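Local coordinates for hydrogenase maturation factor (Thermoanaerobacter tengcongensis, PDB 3VTH), which probably transfers the carbamoyl group of carbamoyl phosphate, at the cost of ATP, to the C-terminal cysteine of HypE during [NiFe]-hydrogenase maturation, at residues Phe28-Ala33 and His172-Arg177; Glu658-Gly663 and Ser667-Lys672; Phe226-Asn231 and Asp350-Phe355. All blocks are in the same frame, centred on the assembly; numbering follows the deposited sequence.

Contact 1: residues Phe28-Ala33 and His172-Arg177; sequences FVFNIA and HDPHDR
Pro-174 packs against Phe-30 and Asn-31 of helix 25-35, and it gives up more surface to this small contact than either of them. The touch is light: only 96 Å² is buried in total, no hydrogen bond crosses, and the nearest alpha carbons, those of Asn-31 and Pro-174, stay 7.4 Å apart. CE1 of Phe-30 comes within 4.1 Å of CB of Pro-174, the pyrrolidine ring meeting the benzene ring at a slant. The phenyl group gets there because its CG is anti to the backbone N (chi1 178°), which carries the ring outward from the helix. An aromatic suits the place, since its broad apolar surface can rest on a proline without asking for a polar partner. Asn-31 gives Pro-174 a polar border and occurs in two conformations, as a loosely held surface group may.

The loop keeps its shape by itself. Asp-173 to Asp-176 form a type I beta turn, closed by Asp-176 N to Asp-173 O at 2.9 Å, and proline fits its second position because its fixed phi (-61°) is the one the turn needs there. Asp-173 also makes an Asx turn: its OD1 accepts from His-175 N at 3.1 Å, the N-H coming from well above the carboxylate plane.

The contact joins the acylphosphatase-like domain to the second zinc finger. Phe-179, farther along the finger, meets both the Phe-30 ring and Pro-174, while Phe-93 and Ile-95 of strand 93-95 back Phe-30 from the domain side. Behind this outer layer, Val-29 and Ile-32 of helix 25-35 pack on helix 57-69.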
loop_
_atom_site.group_PDB
_atom_site.type_symbol
_atom_site.label_atom_id
_atom_site.label_comp_id
_atom_site.label_asym_id
_atom_site.label_seq_id
_atom_site.Cartn_x
_atom_site.Cartn_y
_atom_site.Cartn_z
ATOM N N PHE A 28 16.747 -12.248 22.646
ATOM C CA PHE A 28 17.135 -13.424 21.873
ATOM C C PHE A 28 18.666 -13.667 21.958
ATOM O O PHE A 28 19.108 -14.761 22.283
ATOM C CB PHE A 28 16.673 -13.256 20.410
ATOM C CG PHE A 28 17.124 -14.362 19.483
ATOM C CD1 PHE A 28 18.005 -14.097 18.450
ATOM C CD2 PHE A 28 16.668 -15.665 19.655
ATOM C CE1 PHE A 28 18.434 -15.113 17.585
ATOM C CE2 PHE A 28 17.094 -16.691 18.796
ATOM C CZ PHE A 28 17.973 -16.403 17.752
ATOM N N VAL A 29 19.455 -12.631 21.701
ATOM C CA VAL A 29 20.922 -12.765 21.719
ATOM C C VAL A 29 21.401 -13.112 23.116
ATOM O O VAL A 29 22.260 -13.976 23.283
ATOM C CB VAL A 29 21.603 -11.483 21.158
ATOM C CG1 VAL A 29 23.088 -11.381 21.555
ATOM C CG2 VAL A 29 21.439 -11.450 19.625
ATOM N N PHE A 30 20.831 -12.455 24.120
ATOM C CA PHE A 30 21.200 -12.747 25.497
ATOM C C PHE A 30 21.037 -14.236 25.791
ATOM O O PHE A 30 21.920 -14.880 26.375
ATOM C CB PHE A 30 20.350 -11.924 26.475
ATOM C CG PHE A 30 20.653 -12.215 27.920
ATOM C CD1 PHE A 30 19.989 -13.237 28.590
ATOM C CD2 PHE A 30 21.602 -11.458 28.614
ATOM C CE1 PHE A 30 20.272 -13.520 29.950
ATOM C CE2 PHE A 30 21.897 -11.729 29.969
ATOM C CZ PHE A 30 21.235 -12.755 30.639
ATOM N N ASN A 31 19.894 -14.764 25.382
ATOM C CA ASN A 31 19.550 -16.132 25.728
ATOM C C ASN A 31 20.417 -17.152 24.989
ATOM O O ASN A 31 20.866 -18.116 25.599
ATOM C CB ASN A 31 18.045 -16.383 25.551
ATOM C CG ASN A 31 17.201 -15.670 26.616
ATOM O OD1 ASN A 31 16.287 -14.897 26.296
ATOM N ND2 ASN A 31 17.509 -15.922 27.886
ATOM N N ILE A 32 20.694 -16.932 23.706
ATOM C CA ILE A 32 21.570 -17.867 23.000
ATOM C C ILE A 32 23.051 -17.686 23.412
ATOM O O ILE A 32 23.810 -18.661 23.473
ATOM C CB ILE A 32 21.340 -17.884 21.458
ATOM C CG1 ILE A 32 21.584 -16.513 20.829
ATOM C CG2 ILE A 32 19.894 -18.337 21.136
ATOM C CD1 ILE A 32 21.804 -16.572 19.316
ATOM N N ALA A 33 23.444 -16.465 23.776
ATOM C CA ALA A 33 24.803 -16.257 24.308
ATOM C C ALA A 33 25.007 -17.054 25.607
ATOM O O ALA A 33 26.057 -17.673 25.805
ATOM C CB ALA A 33 25.081 -14.787 24.542
ATOM N N HIS A 172 12.979 -7.988 33.634
ATOM C CA HIS A 172 14.303 -8.380 34.119
ATOM C C HIS A 172 14.482 -9.887 34.350
ATOM O O HIS A 172 15.532 -10.315 34.830
ATOM C CB HIS A 172 14.685 -7.572 35.386
ATOM C CG HIS A 172 14.948 -6.123 35.105
ATOM N ND1 HIS A 172 14.032 -5.133 35.381
ATOM C CD2 HIS A 172 16.005 -5.505 34.527
ATOM C CE1 HIS A 172 14.518 -3.964 35.002
ATOM N NE2 HIS A 172 15.714 -4.162 34.479
ATOM N N ASP A 173 13.469 -10.680 34.009
ATOM C CA ASP A 173 13.481 -12.133 34.238
ATOM C C ASP A 173 13.806 -12.901 32.948
ATOM O O ASP A 173 12.956 -12.981 32.052
ATOM C CB ASP A 173 12.113 -12.574 34.793
ATOM C CG ASP A 173 12.025 -14.078 35.065
ATOM O OD1 ASP A 173 13.038 -14.796 34.934
ATOM O OD2 ASP A 173 10.912 -14.541 35.400
ATOM N N PRO A 174 15.023 -13.491 32.859
ATOM C CA PRO A 174 15.466 -14.163 31.622
ATOM C C PRO A 174 14.591 -15.346 31.205
ATOM O O PRO A 174 14.580 -15.697 30.027
ATOM C CB PRO A 174 16.892 -14.646 31.945
ATOM C CG PRO A 174 17.275 -13.972 33.215
ATOM C CD PRO A 174 16.000 -13.654 33.950
ATOM N N HIS A 175 13.876 -15.940 32.162
ATOM C CA HIS A 175 12.939 -17.036 31.880
ATOM C C HIS A 175 11.547 -16.558 31.432
ATOM O O HIS A 175 10.707 -17.367 31.035
ATOM C CB HIS A 175 12.806 -17.965 33.093
ATOM C CG HIS A 175 14.039 -18.765 33.380
ATOM N ND1 HIS A 175 14.721 -18.684 34.578
ATOM C CD2 HIS A 175 14.719 -19.660 32.622
ATOM C CE1 HIS A 175 15.760 -19.500 34.547
ATOM N NE2 HIS A 175 15.783 -20.102 33.370
ATOM N N ASP A 176 11.294 -15.255 31.497
ATOM C CA ASP A 176 9.995 -14.732 31.062
ATOM C C ASP A 176 10.028 -14.412 29.572
ATOM O O ASP A 176 11.042 -13.957 29.045
ATOM C CB ASP A 176 9.576 -13.509 31.889
ATOM C CG ASP A 176 8.089 -13.190 31.752
ATOM O OD1 ASP A 176 7.660 -12.748 30.669
ATOM O OD2 ASP A 176 7.343 -13.380 32.733
ATOM N N ARG A 177 8.924 -14.641 28.875
ATOM C CA ARG A 177 8.939 -14.366 27.444
ATOM C C ARG A 177 8.951 -12.869 27.154
ATOM O O ARG A 177 9.282 -12.457 26.034
ATOM C CB ARG A 177 7.829 -15.109 26.694
ATOM C CG ARG A 177 6.458 -14.491 26.792
ATOM C CD ARG A 177 5.465 -15.309 25.974
ATOM N NE ARG A 177 4.228 -14.568 25.793
ATOM C CZ ARG A 177 4.000 -13.730 24.787
ATOM N NH1 ARG A 177 4.921 -13.533 23.853
ATOM N NH2 ARG A 177 2.846 -13.102 24.708
#

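Contact 2: residues Glu658-Gly663 and Ser667-Lys672; sequences EDYMKG and SYISAK
Lys-672 and Asp-659 form the salt bridge that ties the two helices together, with NZ of the lysine 2.7 Å from OD2 of the aspartate. The ammonium group uses the syn lone pair of OD2, the one on the side of the other oxygen, and the two side chains reach for each other from opposite directions. A bend in the lysine chain at chi3 (78°) swings its end toward the carboxylate. The same OD2 also takes a hydrogen bond from the hydroxyl of Tyr-635, so two donors grip one buried oxygen.

Next to this polar group lies Ile-669. Its CG1 rests 3.9 Å from CB of Asp-659, and its CD1 pushes on to the helix backbone, 3.7 Å from N of Tyr-660, while touching CB of that tyrosine. Isoleucine suits the spot because its longer CG1-CD1 branch is thin enough to reach the other helix's main chain.

The two segments run almost antiparallel (166°), their axes 10.4 Å apart, as the arms of an alpha-alpha hairpin in the Kae1-like region. The first arm ends in a Schellman motif at Gly-663, whose positive phi (103°) is easy only for glycine.

With Asp-659 replaced by an alanine, the Lys-672 ammonium and the Tyr-635 hydroxyl would probably lose their shared acceptor, and the lysine end would be free to turn. The contact thus combines a salt bridge with apolar packing: the methylenes and methyls hold the helices side by side, and the enclosed carboxylate, its charge probably stabilised by the adjoining ammonium, ties this one point of the first helix to one lysine of the second.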
loop_
_atom_site.group_PDB
_atom_site.type_symbol
_atom_site.label_atom_id
_atom_site.label_comp_id
_atom_site.label_asym_id
_atom_site.label_seq_id
_atom_site.Cartn_x
_atom_site.Cartn_y
_atom_site.Cartn_z
ATOM N N GLU A 658 -22.297 -1.846 -31.817
ATOM C CA GLU A 658 -23.045 -2.765 -32.667
ATOM C C GLU A 658 -23.560 -3.954 -31.862
ATOM O O GLU A 658 -24.720 -4.354 -32.006
ATOM C CB GLU A 658 -22.193 -3.271 -33.830
ATOM C CG GLU A 658 -22.054 -2.304 -34.984
ATOM C CD GLU A 658 -21.477 -2.987 -36.210
ATOM O OE1 GLU A 658 -20.311 -3.445 -36.150
ATOM O OE2 GLU A 658 -22.202 -3.086 -37.222
ATOM N N ASP A 659 -22.690 -4.516 -31.023
ATOM C CA ASP A 659 -23.086 -5.617 -30.150
ATOM C C ASP A 659 -24.201 -5.182 -29.213
ATOM O O ASP A 659 -25.142 -5.935 -28.975
ATOM C CB ASP A 659 -21.896 -6.165 -29.358
ATOM C CG ASP A 659 -21.042 -7.141 -30.178
ATOM O OD1 ASP A 659 -21.371 -7.417 -31.340
ATOM O OD2 ASP A 659 -20.036 -7.643 -29.653
ATOM N N TYR A 660 -24.096 -3.958 -28.713
ATOM C CA TYR A 660 -25.043 -3.422 -27.750
ATOM C C TYR A 660 -26.425 -3.247 -28.376
ATOM O O TYR A 660 -27.428 -3.667 -27.796
ATOM C CB TYR A 660 -24.526 -2.102 -27.174
ATOM C CG TYR A 660 -25.423 -1.476 -26.132
ATOM C CD1 TYR A 660 -25.701 -2.138 -24.938
ATOM C CD2 TYR A 660 -25.976 -0.211 -26.327
ATOM C CE1 TYR A 660 -26.526 -1.570 -23.973
ATOM C CE2 TYR A 660 -26.808 0.372 -25.354
ATOM C CZ TYR A 660 -27.071 -0.316 -24.186
ATOM O OH TYR A 660 -27.884 0.235 -23.213
ATOM N N MET A 661 -26.458 -2.637 -29.560
ATOM C CA MET A 661 -27.692 -2.456 -30.318
ATOM C C MET A 661 -28.389 -3.778 -30.655
ATOM O O MET A 661 -29.613 -3.827 -30.716
ATOM C CB MET A 661 -27.430 -1.667 -31.605
ATOM C CG MET A 661 -27.140 -0.182 -31.374
ATOM S SD MET A 661 -28.252 0.598 -30.166
ATOM C CE MET A 661 -29.666 0.971 -31.183
ATOM N N LYS A 662 -27.599 -4.831 -30.870
ATOM C CA LYS A 662 -28.123 -6.151 -31.248
ATOM C C LYS A 662 -28.792 -6.828 -30.065
ATOM O O LYS A 662 -29.568 -7.753 -30.240
ATOM C CB LYS A 662 -27.003 -7.051 -31.782
ATOM C CG LYS A 662 -26.914 -7.111 -33.293
ATOM C CD LYS A 662 -25.484 -7.367 -33.760
ATOM C CE LYS A 662 -25.470 -7.686 -35.250
ATOM N NZ LYS A 662 -24.158 -7.334 -35.891
ATOM N N GLY A 663 -28.477 -6.363 -28.860
ATOM C CA GLY A 663 -29.053 -6.922 -27.653
ATOM C C GLY A 663 -28.119 -7.846 -26.886
ATOM O O GLY A 663 -28.579 -8.619 -26.064
ATOM N N SER A 667 -22.245 -8.139 -19.863
ATOM C CA SER A 667 -21.222 -9.067 -19.377
ATOM C C SER A 667 -20.375 -9.633 -20.513
ATOM O O SER A 667 -19.152 -9.708 -20.409
ATOM C CB SER A 667 -21.869 -10.224 -18.594
ATOM O OG SER A 667 -22.727 -10.977 -19.446
ATOM N N TYR A 668 -21.047 -10.028 -21.588
ATOM C CA TYR A 668 -20.406 -10.569 -22.779
ATOM C C TYR A 668 -19.608 -9.509 -23.532
ATOM O O TYR A 668 -18.482 -9.755 -23.939
ATOM C CB TYR A 668 -21.482 -11.200 -23.676
ATOM C CG TYR A 668 -20.975 -11.834 -24.948
ATOM C CD1 TYR A 668 -20.230 -13.014 -24.915
ATOM C CD2 TYR A 668 -21.266 -11.270 -26.183
ATOM C CE1 TYR A 668 -19.782 -13.614 -26.083
ATOM C CE2 TYR A 668 -20.830 -11.864 -27.359
ATOM C CZ TYR A 668 -20.087 -13.038 -27.304
ATOM O OH TYR A 668 -19.648 -13.628 -28.479
ATOM N N ILE A 669 -20.179 -8.321 -23.698
ATOM C CA ILE A 669 -19.477 -7.206 -24.342
ATOM C C ILE A 669 -18.215 -6.815 -23.557
ATOM O O ILE A 669 -17.160 -6.543 -24.125
ATOM C CB ILE A 669 -20.410 -5.991 -24.490
ATOM C CG1 ILE A 669 -21.542 -6.312 -25.480
ATOM C CG2 ILE A 669 -19.627 -4.755 -24.931
ATOM C CD1 ILE A 669 -22.621 -5.252 -25.543
ATOM N N SER A 670 -18.329 -6.791 -22.241
ATOM C CA SER A 670 -17.181 -6.439 -21.404
ATOM C C SER A 670 -16.060 -7.458 -21.582
ATOM O O SER A 670 -14.893 -7.087 -21.725
ATOM C CB SER A 670 -17.597 -6.375 -19.935
ATOM O OG SER A 670 -16.474 -6.014 -19.143
ATOM N N ALA A 671 -16.419 -8.743 -21.564
ATOM C CA ALA A 671 -15.437 -9.803 -21.753
ATOM C C ALA A 671 -14.720 -9.640 -23.102
ATOM O O ALA A 671 -13.497 -9.714 -23.170
ATOM C CB ALA A 671 -16.096 -11.184 -21.630
ATOM N N LYS A 672 -15.493 -9.399 -24.159
ATOM C CA LYS A 672 -14.939 -9.199 -25.508
ATOM C C LYS A 672 -14.005 -7.987 -25.553
ATOM O O LYS A 672 -12.958 -8.004 -26.223
ATOM C CB LYS A 672 -16.072 -9.014 -26.520
ATOM C CG LYS A 672 -16.873 -10.290 -26.867
ATOM C CD LYS A 672 -17.951 -10.002 -27.933
ATOM C CE LYS A 672 -17.369 -9.899 -29.341
ATOM N NZ LYS A 672 -18.453 -9.735 -30.352
#

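Contact 3: residues Phe226-Asn231 and Asp350-Phe355; sequences FHLAVN and DIADVF
Leu-228 pushes its two methyls against Ile-351 and Ala-352, part of the hydrophobic packing in the YrdC-like domain, whose core is a large mixed beta sheet. Strands 226-229 and 354-358 are not neighbours there: strand 218-221 runs between them, so the contact is made by side chains alone, with no hydrogen bond across it.

The tight part centres on the leucine. Its CD1 sits 3.8 Å from CG2 of Ile-351, and its CD2 reaches CB of Ala-352 at the same 3.8 Å. Each methyl thus has a different nearest partner, though CD2 is also 4.1 Å from CG2 of Ile-351. The leucine and isoleucine side chains cross at about a right angle. In Ile-351 the branch that does the touching, CG2, is anti to the backbone N, which sends it to the leucine. Residue sizes are matched to the space: the forked leucine spans from one partner to the other, while a small alanine suits the place nearest it, where alpha carbons of Leu-228 and Ala-352 are 7.0 Å apart. Leu-241 of helix 235-245 touches Leu-228 too, adding a helix to this packing.

Toward the other end the contact slackens. The rings of Phe-226 and Phe-355 are both buried, yet CE1 of the first comes no nearer than 4.8 Å to CD1 of the second. The solvent side lies along the loop before the second strand, where Asp-350 is exposed. OD1 of Asp-353 makes a salt bridge with Arg-244 and its OD2 accepts from Ile-217 N; Arg-244 also bonds Ile-351 O, fixing the loop. On the buried side, Ala-352 presents CB to one face of the Phe-355 ring, 3.9 Å above its plane and offset toward the rim.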
loop_
_atom_site.group_PDB
_atom_site.type_symbol
_atom_site.label_atom_id
_atom_site.label_comp_id
_atom_site.label_asym_id
_atom_site.label_seq_id
_atom_site.Cartn_x
_atom_site.Cartn_y
_atom_site.Cartn_z
ATOM N N PHE A 226 -7.910 6.755 13.767
ATOM C CA PHE A 226 -9.292 6.445 14.084
ATOM C C PHE A 226 -9.973 5.809 12.875
ATOM O O PHE A 226 -9.667 6.177 11.737
ATOM C CB PHE A 226 -10.048 7.721 14.496
ATOM C CG PHE A 226 -9.798 8.126 15.919
ATOM C CD1 PHE A 226 -10.725 7.822 16.913
ATOM C CD2 PHE A 226 -8.605 8.760 16.278
ATOM C CE1 PHE A 226 -10.490 8.160 18.228
ATOM C CE2 PHE A 226 -8.370 9.118 17.602
ATOM C CZ PHE A 226 -9.313 8.818 18.575
ATOM N N HIS A 227 -10.892 4.879 13.136
ATOM C CA HIS A 227 -11.769 4.322 12.106
ATOM C C HIS A 227 -13.228 4.406 12.547
ATOM O O HIS A 227 -13.529 4.427 13.746
ATOM C CB HIS A 227 -11.375 2.869 11.762
ATOM C CG HIS A 227 -10.036 2.779 11.106
ATOM N ND1 HIS A 227 -8.862 2.729 11.831
ATOM C CD2 HIS A 227 -9.672 2.838 9.803
ATOM C CE1 HIS A 227 -7.834 2.724 11.001
ATOM N NE2 HIS A 227 -8.297 2.792 9.765
ATOM N N LEU A 228 -14.119 4.478 11.573
ATOM C CA LEU A 228 -15.550 4.546 11.842
ATOM C C LEU A 228 -16.099 3.194 11.503
ATOM O O LEU A 228 -15.786 2.636 10.435
ATOM C CB LEU A 228 -16.221 5.610 10.981
ATOM C CG LEU A 228 -15.775 7.046 11.243
ATOM C CD1 LEU A 228 -15.928 7.927 9.995
ATOM C CD2 LEU A 228 -16.529 7.617 12.445
ATOM N N ALA A 229 -16.913 2.672 12.413
ATOM C CA ALA A 229 -17.490 1.346 12.276
ATOM C C ALA A 229 -19.000 1.354 12.434
ATOM O O ALA A 229 -19.560 2.137 13.223
ATOM C CB ALA A 229 -16.853 0.386 13.289
ATOM N N VAL A 230 -19.649 0.493 11.652
ATOM C CA VAL A 230 -21.057 0.167 11.812
ATOM C C VAL A 230 -21.234 -1.318 11.534
ATOM O O VAL A 230 -20.387 -1.938 10.894
ATOM C CB VAL A 230 -22.015 0.985 10.860
ATOM C CG1 VAL A 230 -21.987 2.464 11.187
ATOM C CG2 VAL A 230 -21.728 0.731 9.356
ATOM N N ASN A 231 -22.354 -1.874 11.990
ATOM C CA ASN A 231 -22.778 -3.209 11.585
ATOM C C ASN A 231 -22.852 -3.323 10.057
ATOM O O ASN A 231 -23.700 -2.685 9.422
ATOM C CB ASN A 231 -24.155 -3.503 12.209
ATOM C CG ASN A 231 -24.656 -4.908 11.932
ATOM O OD1 ASN A 231 -24.090 -5.652 11.133
ATOM N ND2 ASN A 231 -25.731 -5.280 12.605
ATOM N N ASP A 350 -20.013 15.295 13.966
ATOM C CA ASP A 350 -21.293 15.154 13.269
ATOM C C ASP A 350 -21.317 13.853 12.471
ATOM O O ASP A 350 -22.199 13.637 11.642
ATOM C CB ASP A 350 -21.569 16.359 12.358
ATOM C CG ASP A 350 -21.751 17.667 13.134
ATOM O OD1 ASP A 350 -22.360 17.666 14.232
ATOM O OD2 ASP A 350 -21.300 18.718 12.627
ATOM N N ILE A 351 -20.349 12.983 12.737
ATOM C CA ILE A 351 -20.240 11.723 12.020
ATOM C C ILE A 351 -20.417 10.542 12.971
ATOM O O ILE A 351 -21.365 9.771 12.829
ATOM C CB ILE A 351 -18.908 11.617 11.239
ATOM C CG1 ILE A 351 -18.741 12.821 10.295
ATOM C CG2 ILE A 351 -18.843 10.300 10.480
ATOM C CD1 ILE A 351 -17.402 12.860 9.561
ATOM N N ALA A 352 -19.520 10.413 13.950
ATOM C CA ALA A 352 -19.624 9.338 14.918
ATOM C C ALA A 352 -20.658 9.653 15.991
ATOM O O ALA A 352 -20.839 10.813 16.379
ATOM C CB ALA A 352 -18.261 9.066 15.558
ATOM N N ASP A 353 -21.335 8.612 16.465
ATOM C CA ASP A 353 -22.249 8.739 17.596
ATOM C C ASP A 353 -21.540 8.579 18.948
ATOM O O ASP A 353 -21.873 9.267 19.917
ATOM C CB ASP A 353 -23.378 7.723 17.453
ATOM C CG ASP A 353 -24.208 7.970 16.206
ATOM O OD1 ASP A 353 -24.887 9.009 16.171
ATOM O OD2 ASP A 353 -24.169 7.152 15.258
ATOM N N VAL A 354 -20.569 7.669 19.008
ATOM C CA VAL A 354 -19.797 7.426 20.241
ATOM C C VAL A 354 -18.339 7.150 19.886
ATOM O O VAL A 354 -18.033 6.836 18.736
ATOM C CB VAL A 354 -20.374 6.246 21.075
ATOM C CG1 VAL A 354 -21.870 6.486 21.431
ATOM C CG2 VAL A 354 -20.210 4.937 20.319
ATOM N N PHE A 355 -17.449 7.273 20.869
ATOM C CA PHE A 355 -16.014 7.169 20.626
ATOM C C PHE A 355 -15.362 6.185 21.583
ATOM O O PHE A 355 -15.689 6.165 22.774
ATOM C CB PHE A 355 -15.338 8.536 20.821
ATOM C CG PHE A 355 -15.758 9.576 19.823
ATOM C CD1 PHE A 355 -14.905 9.934 18.778
ATOM C CD2 PHE A 355 -16.997 10.226 19.946
ATOM C CE1 PHE A 355 -15.292 10.916 17.837
ATOM C CE2 PHE A 355 -17.386 11.197 19.033
ATOM C CZ PHE A 355 -16.540 11.543 17.978
#

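The three contacts belong to different parts of the chain and none touches another. Contact 1, between the acylphosphatase-like domain and the second zinc finger, and contact 2, in the Kae1-like region, have centres about 67 Å apart, on opposite sides of the chain's centre. Contact 3 is about 42 Å from the first and about 43 Å from the second, centre to centre. It lies near the nucleotide: the Leu-228 side chain is about 8 Å from the ATP analogue and about 8 Å from a magnesium ion. Contact 1 is close instead to the predicted acylphosphatase site, with the side chains of Phe-30 and Arg-26 about 6 Å apart. Contact 2 is away from the annotated sites.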